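Side-chain contacts in arginyl-trna synthetase (PDB 1IQ0), which probably catalyses the ATP-dependent attachment of L-arginine to tRNA(Arg), as a monomeric class I aminoacyl-tRNA synthetase: residues L409-A412 with T413-A416; Y475-A478 with R479-I483; A492-L495 with S496-T499. All coordinates share one frame; numbering follows the deposited sequence.

Contact 1: L409-A412 with T413-A416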
loop_
_atom_site.group_PDB
_atom_site.type_symbol
_atom_site.label_atom_id
_atom_site.label_comp_id
_atom_site.label_asym_id
_atom_site.label_seq_id
_atom_site.Cartn_x
_atom_site.Cartn_y
_atom_site.Cartn_z
ATOM N N LEU A 409 -16.567 -10.922 0.147
ATOM C CA LEU A 409 -17.216 -9.623 0.075
ATOM C C LEU A 409 -18.704 -9.733 0.396
ATOM O O LEU A 409 -19.225 -8.970 1.216
ATOM C CB LEU A 409 -17.042 -9.002 -1.313
ATOM C CG LEU A 409 -15.660 -8.435 -1.654
ATOM C CD1 LEU A 409 -15.641 -7.931 -3.092
ATOM C CD2 LEU A 409 -15.329 -7.304 -0.693
ATOM N N GLU A 410 -19.389 -10.684 -0.237
ATOM C CA GLU A 410 -20.820 -10.847 -0.008
ATOM C C GLU A 410 -21.148 -11.244 1.424
ATOM O O GLU A 410 -22.083 -10.717 2.012
ATOM C CB GLU A 410 -21.415 -11.879 -0.971
ATOM C CG GLU A 410 -20.980 -13.312 -0.721
ATOM C CD GLU A 410 -21.859 -14.321 -1.446
ATOM O OE1 GLU A 410 -21.560 -15.531 -1.378
ATOM O OE2 GLU A 410 -22.854 -13.901 -2.081
ATOM N N GLU A 411 -20.383 -12.175 1.980
ATOM C CA GLU A 411 -20.611 -12.632 3.342
ATOM C C GLU A 411 -20.328 -11.520 4.355
ATOM O O GLU A 411 -21.026 -11.406 5.361
ATOM C CB GLU A 411 -19.739 -13.856 3.631
ATOM C CG GLU A 411 -19.836 -14.407 5.062
ATOM C CD GLU A 411 -21.260 -14.758 5.483
ATOM O OE1 GLU A 411 -22.120 -14.945 4.597
ATOM O OE2 GLU A 411 -21.517 -14.858 6.703
ATOM N N ALA A 412 -19.308 -10.703 4.094
ATOM C CA ALA A 412 -18.978 -9.600 4.992
ATOM C C ALA A 412 -20.050 -8.521 4.884
ATOM O O ALA A 412 -20.403 -7.880 5.876
ATOM C CB ALA A 412 -17.617 -9.018 4.642
ATOM N N THR A 413 -20.567 -8.328 3.675
ATOM C CA THR A 413 -21.605 -7.334 3.434
ATOM C C THR A 413 -22.906 -7.806 4.083
ATOM O O THR A 413 -23.719 -7.000 4.530
ATOM C CB THR A 413 -21.843 -7.138 1.924
ATOM O OG1 THR A 413 -20.642 -6.649 1.314
ATOM C CG2 THR A 413 -22.981 -6.144 1.679
ATOM N N ARG A 414 -23.087 -9.121 4.126
ATOM C CA ARG A 414 -24.267 -9.737 4.720
ATOM C C ARG A 414 -24.292 -9.398 6.202
ATOM O O ARG A 414 -25.281 -8.879 6.723
ATOM C CB ARG A 414 -24.188 -11.256 4.565
ATOM C CG ARG A 414 -25.423 -12.019 5.001
ATOM C CD ARG A 414 -26.385 -12.167 3.839
ATOM N NE ARG A 414 -25.701 -12.614 2.624
ATOM C CZ ARG A 414 -24.918 -13.688 2.550
ATOM N NH1 ARG A 414 -24.709 -14.441 3.623
ATOM N NH2 ARG A 414 -24.337 -14.010 1.401
ATOM N N ARG A 415 -23.189 -9.705 6.878
ATOM C CA ARG A 415 -23.077 -9.455 8.306
ATOM C C ARG A 415 -23.125 -7.966 8.641
ATOM O O ARG A 415 -23.715 -7.575 9.648
ATOM C CB ARG A 415 -21.793 -10.080 8.847
ATOM C CG ARG A 415 -21.653 -11.556 8.516
ATOM C CD ARG A 415 -20.634 -12.224 9.417
ATOM N NE ARG A 415 -20.414 -13.623 9.062
ATOM C CZ ARG A 415 -19.960 -14.543 9.909
ATOM N NH1 ARG A 415 -19.687 -14.212 11.163
ATOM N NH2 ARG A 415 -19.771 -15.795 9.504
ATOM N N ALA A 416 -22.512 -7.138 7.798
ATOM C CA ALA A 416 -22.515 -5.698 8.027
ATOM C C ALA A 416 -23.944 -5.183 7.970
ATOM O O ALA A 416 -24.334 -4.323 8.759
ATOM C CB ALA A 416 -21.681 -4.992 6.980
#
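E411 divides its two carboxylate oxygens between R414 and R415, one turn further along helix 405-423. With E410 these residues form an intrahelical salt-bridge network of i to i+3 and i to i+4 pairs, in the class I catalytic domain.

Among the charged contacts, E411 OE1 lies 2.8 Å from R414 NH1. E411 OE2 instead takes the NE of R415 at 2.9 Å, in a fairly straight bond (157°) on its anti side. E411 OE2 lies close to the plane of the R415 guanidinium, which stands perpendicular to the carboxylate; R415 NH2 adds a weak second bond to the same oxygen. A bend in E411 at chi2 (56°) turns the carboxylate along the helix, while R415 stays extended from CG to NE and R414 bends at both chi2 and chi3. That double bend brings the R414 guanidinium back so that one face lies over the E410 carbonyl oxygen and E411 CA. The bridge from E410 OE2 to R414 NH2 is long, at 3.8 Å. Two cationic partners would be expected to favour the ionised form of E411. Glutamate and arginine suit this partly exposed surface, being long enough to span a turn.

In packing against neighbouring helices, buried A412 touches A438 of helix 430-448 and Y459 of helix 459-463, a place that suits its small methyl. Y459 also touches E411 and R415.

The backbone bonds are the usual i to i+4 series, with one addition. T413, its OG1 set beside the backbone N (chi1 -62°), sends that hydroxyl back to the preceding turn. L409 O thus accepts twice, from T413 N at 2.9 Å and from T413 OG1 at 2.7 Å, the two donors approaching from opposite faces of the carbonyl plane.

Contact 2: Y475-A478 with R479-I483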
loop_
_atom_site.group_PDB
_atom_site.type_symbol
_atom_site.label_atom_id
_atom_site.label_comp_id
_atom_site.label_asym_id
_atom_site.label_seq_id
_atom_site.Cartn_x
_atom_site.Cartn_y
_atom_site.Cartn_z
ATOM N N TYR A 475 -16.442 4.347 12.886
ATOM C CA TYR A 475 -17.404 4.774 13.899
ATOM C C TYR A 475 -16.936 6.040 14.624
ATOM O O TYR A 475 -17.735 6.925 14.924
ATOM C CB TYR A 475 -17.641 3.655 14.917
ATOM C CG TYR A 475 -18.784 3.954 15.856
ATOM C CD1 TYR A 475 -20.102 3.971 15.395
ATOM C CD2 TYR A 475 -18.549 4.268 17.195
ATOM C CE1 TYR A 475 -21.158 4.293 16.242
ATOM C CE2 TYR A 475 -19.599 4.595 18.052
ATOM C CZ TYR A 475 -20.900 4.606 17.570
ATOM O OH TYR A 475 -21.940 4.936 18.409
ATOM N N ALA A 476 -15.642 6.121 14.908
ATOM C CA ALA A 476 -15.087 7.294 15.570
ATOM C C ALA A 476 -15.286 8.505 14.658
ATOM O O ALA A 476 -15.573 9.607 15.128
ATOM C CB ALA A 476 -13.597 7.080 15.865
ATOM N N HIS A 477 -15.136 8.297 13.350
ATOM C CA HIS A 477 -15.331 9.381 12.397
ATOM C C HIS A 477 -16.791 9.823 12.368
ATOM O O HIS A 477 -17.082 11.020 12.363
ATOM C CB HIS A 477 -14.920 8.962 10.980
ATOM C CG HIS A 477 -15.303 9.961 9.931
ATOM N ND1 HIS A 477 -16.548 9.982 9.341
ATOM C CD2 HIS A 477 -14.627 11.018 9.415
ATOM C CE1 HIS A 477 -16.625 11.004 8.509
ATOM N NE2 HIS A 477 -15.471 11.649 8.535
ATOM N N ALA A 478 -17.703 8.853 12.332
ATOM C CA ALA A 478 -19.131 9.158 12.292
ATOM C C ALA A 478 -19.591 9.855 13.577
ATOM O O ALA A 478 -20.428 10.747 13.538
ATOM C CB ALA A 478 -19.945 7.869 12.058
ATOM N N ARG A 479 -19.037 9.446 14.712
ATOM C CA ARG A 479 -19.390 10.053 15.991
ATOM C C ARG A 479 -18.963 11.526 15.996
ATOM O O ARG A 479 -19.738 12.402 16.364
ATOM C CB ARG A 479 -18.693 9.316 17.137
ATOM C CG ARG A 479 -19.123 9.760 18.534
ATOM C CD ARG A 479 -20.118 8.779 19.150
ATOM N NE ARG A 479 -19.579 8.103 20.332
ATOM C CZ ARG A 479 -18.461 7.382 20.344
ATOM N NH1 ARG A 479 -17.748 7.234 19.232
ATOM N NH2 ARG A 479 -18.054 6.804 21.469
ATOM N N ALA A 480 -17.726 11.791 15.588
ATOM C CA ALA A 480 -17.213 13.158 15.552
ATOM C C ALA A 480 -18.038 14.002 14.586
ATOM O O ALA A 480 -18.408 15.136 14.892
ATOM C CB ALA A 480 -15.746 13.159 15.122
ATOM N N HIS A 481 -18.332 13.437 13.422
ATOM C CA HIS A 481 -19.109 14.139 12.409
ATOM C C HIS A 481 -20.537 14.457 12.869
ATOM O O HIS A 481 -21.072 15.517 12.537
ATOM C CB HIS A 481 -19.153 13.314 11.114
ATOM C CG HIS A 481 -19.715 14.059 9.943
ATOM N ND1 HIS A 481 -21.069 14.214 9.733
ATOM C CD2 HIS A 481 -19.101 14.711 8.925
ATOM C CE1 HIS A 481 -21.266 14.927 8.638
ATOM N NE2 HIS A 481 -20.088 15.242 8.129
ATOM N N SER A 482 -21.152 13.551 13.630
ATOM C CA SER A 482 -22.518 13.784 14.100
ATOM C C SER A 482 -22.581 15.022 15.002
ATOM O O SER A 482 -23.565 15.755 14.991
ATOM C CB SER A 482 -23.054 12.560 14.856
ATOM O OG SER A 482 -22.427 12.432 16.120
ATOM N N ILE A 483 -21.526 15.249 15.777
ATOM C CA ILE A 483 -21.450 16.409 16.668
ATOM C C ILE A 483 -21.438 17.705 15.842
ATOM O O ILE A 483 -22.146 18.664 16.156
ATOM C CB ILE A 483 -20.168 16.356 17.543
ATOM C CG1 ILE A 483 -20.197 15.112 18.433
ATOM C CG2 ILE A 483 -20.048 17.632 18.386
ATOM C CD1 ILE A 483 -18.895 14.868 19.214
#
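Y475 meets R479 one turn later on helix 470-487, its ring atom CE2 lying over one face of the guanidinium, 3.4 Å from R479 NH1. The side chains cross obliquely, with ring and guanidinium planes 38° apart. R479 has CG opposite the backbone N (chi1 -173°) and then bends at chi2 and chi3, which brings its head beside the tyrosine. From there NH1 also bonds N540 OD1, and the guanidinium makes a cation-pi contact with Y543. With a leucine in place of R479, N540 OD1 would probably lose its charged donor, and Y475 and Y543 the flat cation they pack against.

A476 bonds through O to A480 N, and both methyls, small enough for close helix approach, meet W539 of helix 525-544. H477 and H481 set their rings nearly parallel (28°) but slid apart, with centroids 6.0 Å from each other. H481 ND1 is engaged by R485 NH2, while H477 makes weak bonds to Q574 and P589. A478 accepts S482 N at its carbonyl and packs on the C-terminal M592.

A476 and A480 thus set helix 470-487 against helices 525-544 and 562-583 in the helical bundle of the DALR anticodon-binding domain.

Contact 3: A492-L495 with S496-T499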
loop_
_atom_site.group_PDB
_atom_site.type_symbol
_atom_site.label_atom_id
_atom_site.label_comp_id
_atom_site.label_asym_id
_atom_site.label_seq_id
_atom_site.Cartn_x
_atom_site.Cartn_y
_atom_site.Cartn_z
ATOM N N ALA A 492 -14.811 31.766 16.218
ATOM C CA ALA A 492 -13.422 31.638 16.627
ATOM C C ALA A 492 -13.224 30.891 17.937
ATOM O O ALA A 492 -13.873 31.178 18.948
ATOM C CB ALA A 492 -12.782 33.023 16.722
ATOM N N PRO A 493 -12.306 29.916 17.930
ATOM C CA PRO A 493 -11.981 29.099 19.100
ATOM C C PRO A 493 -11.217 29.945 20.104
ATOM O O PRO A 493 -10.434 30.808 19.715
ATOM C CB PRO A 493 -11.085 28.001 18.523
ATOM C CG PRO A 493 -11.475 27.949 17.066
ATOM C CD PRO A 493 -11.640 29.396 16.725
ATOM N N ASP A 494 -11.444 29.710 21.392
ATOM C CA ASP A 494 -10.704 30.446 22.408
ATOM C C ASP A 494 -9.679 29.472 22.968
ATOM O O ASP A 494 -9.958 28.731 23.913
ATOM C CB ASP A 494 -11.623 30.942 23.528
ATOM C CG ASP A 494 -10.867 31.733 24.588
ATOM O OD1 ASP A 494 -9.624 31.862 24.462
ATOM O OD2 ASP A 494 -11.510 32.221 25.545
ATOM N N LEU A 495 -8.491 29.474 22.371
ATOM C CA LEU A 495 -7.425 28.569 22.778
ATOM C C LEU A 495 -7.056 28.635 24.255
ATOM O O LEU A 495 -6.633 27.633 24.832
ATOM C CB LEU A 495 -6.178 28.815 21.925
ATOM C CG LEU A 495 -6.376 28.791 20.405
ATOM C CD1 LEU A 495 -5.022 28.886 19.728
ATOM C CD2 LEU A 495 -7.087 27.518 19.974
ATOM N N SER A 496 -7.226 29.800 24.874
ATOM C CA SER A 496 -6.874 29.959 26.288
ATOM C C SER A 496 -7.725 29.119 27.249
ATOM O O SER A 496 -7.313 28.868 28.383
ATOM C CB SER A 496 -6.967 31.434 26.696
ATOM O OG SER A 496 -8.315 31.878 26.728
ATOM N N GLN A 497 -8.904 28.690 26.805
ATOM C CA GLN A 497 -9.780 27.885 27.657
ATOM C C GLN A 497 -9.513 26.373 27.566
ATOM O O GLN A 497 -10.208 25.574 28.193
ATOM C CB GLN A 497 -11.252 28.171 27.325
ATOM C CG GLN A 497 -11.711 29.598 27.657
ATOM C CD GLN A 497 -13.215 29.766 27.533
ATOM O OE1 GLN A 497 -13.982 29.090 28.219
ATOM N NE2 GLN A 497 -13.647 30.669 26.653
ATOM N N ALA A 498 -8.496 25.989 26.803
ATOM C CA ALA A 498 -8.154 24.578 26.635
ATOM C C ALA A 498 -7.787 23.876 27.940
ATOM O O ALA A 498 -7.093 24.437 28.784
ATOM C CB ALA A 498 -7.005 24.439 25.634
ATOM N N THR A 499 -8.257 22.641 28.097
ATOM C CA THR A 499 -7.948 21.845 29.285
ATOM C C THR A 499 -6.955 20.756 28.849
ATOM O O THR A 499 -6.675 20.614 27.663
ATOM C CB THR A 499 -9.220 21.149 29.862
ATOM O OG1 THR A 499 -9.635 20.091 28.981
ATOM C CG2 THR A 499 -10.376 22.159 30.004
#
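S496 is held to D494 twice, both bonds ending on the same carboxylate oxygen. Its OG donates to D494 OD1 at 2.6 Å, on the syn side though well out of the carboxylate plane, and its backbone N reaches OD1 at 3.2 Å from the same face of that plane. The second bond closes an Asx turn, for which the short aspartate side chain is well suited.

Q497 takes the other oxygen. Its NE2 donates to D494 OD2 at 2.9 Å in a nearly straight bond (165°), the amide and carboxylate planes being 78° apart. CG anti to the carbonyl carbon (chi1 -66°) and an extended chain beyond carry the amide across the aspartate, where NE2 also bonds E560 O. Q497 N closes the turn on D494 O at 3.1 Å.

A498 donates its N to L495 O, ending the short 3-10 turn. T499 then stands at the N-cap of helix 500-509, its OG1 bonded to Y501 N and E502 OE2.

The turn thus links helix 470-487 to helix 500-509. L495 and A498 place their apolar side chains between L565 of helix 562-583 and helix 84-92, where L495 touches L92 and A498 touches L88.

How the contacts relate
The three contacts follow one another along the chain without touching. Contact 1 belongs to the catalytic domain, whereas contacts 2 and 3 both fall in the DALR anticodon-binding domain. Contacts 1 and 2 are 23 Å apart between centres, with about 11 Å between nearest atoms; contacts 2 and 3 are similarly spaced, at 22 Å and about 13 Å. Contacts 1 and 3 are far apart, 44 Å between centres. Helix 562-583 connects the last two, receiving A476, H477 and A480 of contact 2 and L495 and A498 of contact 3. None of the three includes residues of the 'HIGH' motif, V112-H122, which in class I synthetases helps bind ATP; all three are local structural contacts.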